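PDB 5Z1V: AvrPib protein from Magnaporthe oryzae, which is a MAX effector of the rice blast fungus, probably secreted, whose avirulence function needs a positively charged patch and a stable hydrophobic core. Local coordinates for residues Y43-V48 against S55-K60. Sequence-based numbering, arbitrary orientation.
Sequences YFTVSV and SISGSK
S57 OG holds two partners, both tying it to strand 42-48: T45 N donates to it over 2.8 Å, and a water 2.7 Å from OG bridges it to Y43 O, to which the water donates. With chi1 at 62°, OG sits between the backbone N and carbonyl carbon of S57, turned to the T45 amide, so a side chain takes the acceptor place a strand carbonyl would fill. S57 N returns a bond to T45 O. Beyond it S47 and S55 form a hydrogen-bonded antiparallel pair, S47 N to S55 O 2.9 Å and S55 N to S47 O 2.8 Å. The ladder joins strand 42-48, central in its three-stranded antiparallel sheet, to the edge strand 54-56 as a hairpin, in one of the two sheets of this MAX-effector β-sandwich. On the face of V46 and I56, a non-hydrogen-bonded pair, V46 CG2 lies 3.9 Å from I56 CG1, while I56 CD1 reaches obliquely to the F44 ring. V15 and V29 of the other sheet cover V46. The F44 ring meets the departing chain edge-on: CD2 is 3.4 Å from S57 O, and CZ touches K60 CE at 3.8 Å, where the lysine chain bends; Y61 packs against the same ring.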
ATOM      1  N   TYR A  43      -3.667   4.936  11.653  1.00 12.16           N
ATOM      2  CA  TYR A  43      -2.895   5.458  10.543  1.00 13.05           C
ATOM      3  C   TYR A  43      -1.723   4.546  10.204  1.00 13.23           C
ATOM      4  O   TYR A  43      -1.063   3.989  11.088  1.00 13.90           O
ATOM      5  CB  TYR A  43      -2.387   6.865  10.852  1.00 11.52           C
ATOM      6  CG  TYR A  43      -3.482   7.902  10.862  1.00 16.38           C
ATOM      7  CD1 TYR A  43      -3.925   8.486   9.679  1.00 21.96           C
ATOM      8  CD2 TYR A  43      -4.086   8.278  12.048  1.00 22.48           C
ATOM      9  CE1 TYR A  43      -4.939   9.434   9.685  1.00 23.15           C
ATOM     10  CE2 TYR A  43      -5.089   9.230  12.064  1.00 24.35           C
ATOM     11  CZ  TYR A  43      -5.510   9.797  10.887  1.00 25.19           C
ATOM     12  OH  TYR A  43      -6.514  10.739  10.925  1.00 29.05           O
ATOM     13  N   PHE A  44      -1.463   4.426   8.904  1.00 11.83           N
ATOM     14  CA  PHE A  44      -0.415   3.593   8.339  1.00 11.94           C
ATOM     15  C   PHE A  44       0.271   4.334   7.208  1.00  9.49           C
ATOM     16  O   PHE A  44      -0.378   5.041   6.441  1.00 12.97           O
ATOM     17  CB  PHE A  44      -0.988   2.293   7.785  1.00  9.54           C
ATOM     18  CG  PHE A  44      -1.631   1.452   8.819  1.00 10.18           C
ATOM     19  CD1 PHE A  44      -2.975   1.600   9.110  1.00 12.65           C
ATOM     20  CD2 PHE A  44      -0.887   0.511   9.512  1.00 13.70           C
ATOM     21  CE1 PHE A  44      -3.578   0.820  10.074  1.00 11.04           C
ATOM     22  CE2 PHE A  44      -1.484  -0.280  10.477  1.00 15.80           C
ATOM     23  CZ  PHE A  44      -2.834  -0.122  10.762  1.00 13.13           C
ATOM     24  N   THR A  45       1.575   4.176   7.102  1.00  8.13           N
ATOM     25  CA  THR A  45       2.316   4.622   5.923  1.00  9.46           C
ATOM     26  C   THR A  45       2.471   3.432   4.986  1.00  8.89           C
ATOM     27  O   THR A  45       2.939   2.376   5.410  1.00 12.12           O
ATOM     28  CB  THR A  45       3.701   5.165   6.288  1.00 13.84           C
ATOM     29  OG1 THR A  45       3.582   6.191   7.284  1.00 14.95           O
ATOM     30  CG2 THR A  45       4.383   5.745   5.056  1.00 13.62           C
ATOM     31  N   VAL A  46       2.054   3.591   3.728  1.00  9.52           N
ATOM     32  CA  VAL A  46       2.268   2.594   2.683  1.00  9.96           C
ATOM     33  C   VAL A  46       3.291   3.149   1.704  1.00 10.91           C
ATOM     34  O   VAL A  46       3.103   4.241   1.157  1.00 11.09           O
ATOM     35  CB  VAL A  46       0.963   2.239   1.943  1.00 10.80           C
ATOM     36  CG1 VAL A  46       1.274   1.269   0.776  1.00 13.32           C
ATOM     37  CG2 VAL A  46      -0.049   1.636   2.916  1.00 11.61           C
ATOM     38  N   SER A  47       4.359   2.400   1.471  1.00 11.99           N
ATOM     39  CA  SER A  47       5.428   2.832   0.579  1.00 10.83           C
ATOM     40  C   SER A  47       5.539   1.858  -0.581  1.00 12.25           C
ATOM     41  O   SER A  47       5.371   0.654  -0.395  1.00 11.18           O
ATOM     42  CB  SER A  47       6.774   2.891   1.327  1.00 13.27           C
ATOM     43  OG  SER A  47       6.668   3.682   2.495  1.00 21.23           O
ATOM     44  N   VAL A  48       5.798   2.367  -1.780  1.00 10.84           N
ATOM     45  CA  VAL A  48       6.099   1.526  -2.935  1.00 11.79           C
ATOM     46  C   VAL A  48       7.515   1.855  -3.388  1.00 10.83           C
ATOM     47  O   VAL A  48       7.841   3.029  -3.630  1.00 12.53           O
ATOM     48  CB  VAL A  48       5.102   1.725  -4.086  1.00 10.55           C
ATOM     49  CG1 VAL A  48       5.460   0.802  -5.239  1.00  9.78           C
ATOM     50  CG2 VAL A  48       3.671   1.446  -3.598  1.00 11.53           C
ATOM     51  N   SER A  55       5.441  -1.782   1.029  1.00 10.15           N
ATOM     52  CA  SER A  55       5.635  -2.036   2.449  1.00 10.85           C
ATOM     53  C   SER A  55       4.620  -1.203   3.225  1.00 11.43           C
ATOM     54  O   SER A  55       4.044  -0.242   2.706  1.00 11.69           O
ATOM     55  CB  SER A  55       7.069  -1.718   2.873  1.00 14.31           C
ATOM     56  OG  SER A  55       7.404  -0.394   2.510  1.00 17.24           O
ATOM     57  N   ILE A  56       4.373  -1.593   4.471  1.00  9.34           N
ATOM     58  CA  ILE A  56       3.433  -0.858   5.301  1.00  9.26           C
ATOM     59  C   ILE A  56       4.015  -0.798   6.704  1.00 11.89           C
ATOM     60  O   ILE A  56       4.725  -1.708   7.144  1.00 12.31           O
ATOM     61  CB  ILE A  56       2.007  -1.484   5.261  1.00 10.40           C
ATOM     62  CG1 ILE A  56       0.975  -0.597   5.963  1.00  8.40           C
ATOM     63  CG2 ILE A  56       1.997  -2.905   5.832  1.00 11.12           C
ATOM     64  CD1 ILE A  56      -0.498  -1.075   5.735  1.00 11.75           C
ATOM     65  N   SER A  57       3.776   0.321   7.371  1.00  7.99           N
ATOM     66  CA  SER A  57       4.087   0.458   8.782  1.00 10.65           C
ATOM     67  C   SER A  57       3.150  -0.400   9.631  1.00 12.43           C
ATOM     68  O   SER A  57       2.172  -0.977   9.152  1.00 13.52           O
ATOM     69  CB  SER A  57       3.978   1.922   9.192  1.00 12.35           C
ATOM     70  OG  SER A  57       2.644   2.395   9.007  1.00 11.31           O
ATOM     71  N   GLY A  58       3.452  -0.470  10.929  1.00 13.76           N
ATOM     72  CA  GLY A  58       2.613  -1.208  11.854  1.00 10.46           C
ATOM     73  C   GLY A  58       2.782  -2.712  11.745  1.00 14.63           C
ATOM     74  O   GLY A  58       3.630  -3.237  11.019  1.00 16.34           O
ATOM     75  N   SER A  59       1.949  -3.424  12.504  1.00 11.42           N
ATOM     76  CA  SER A  59       1.998  -4.879  12.517  1.00 14.81           C
ATOM     77  C   SER A  59       0.663  -5.555  12.230  1.00 15.48           C
ATOM     78  O   SER A  59       0.643  -6.778  12.063  1.00 17.21           O
ATOM     79  CB  SER A  59       2.542  -5.377  13.867  1.00 20.11           C
ATOM     80  OG  SER A  59       1.744  -4.930  14.946  1.00 18.75           O
ATOM     81  N   LYS A  60      -0.438  -4.806  12.140  1.00 14.96           N
ATOM     82  CA  LYS A  60      -1.750  -5.415  11.932  1.00 10.34           C
ATOM     83  C   LYS A  60      -1.892  -6.002  10.538  1.00 13.25           C
ATOM     84  O   LYS A  60      -2.626  -6.985  10.359  1.00 14.03           O
ATOM     85  CB  LYS A  60      -2.847  -4.372  12.129  1.00 16.32           C
ATOM     86  CG  LYS A  60      -4.144  -4.901  12.709  1.00 24.85           C
ATOM     87  CD  LYS A  60      -5.214  -3.815  12.717  1.00 21.83           C
ATOM     88  CE  LYS A  60      -4.684  -2.446  13.155  1.00 28.08           C
ATOM     89  NZ  LYS A  60      -3.808  -2.414  14.354  1.00 37.69           N
TER
HETATM   90  O   HOH W   1       1.340   2.180  11.330  1.00 14.89           O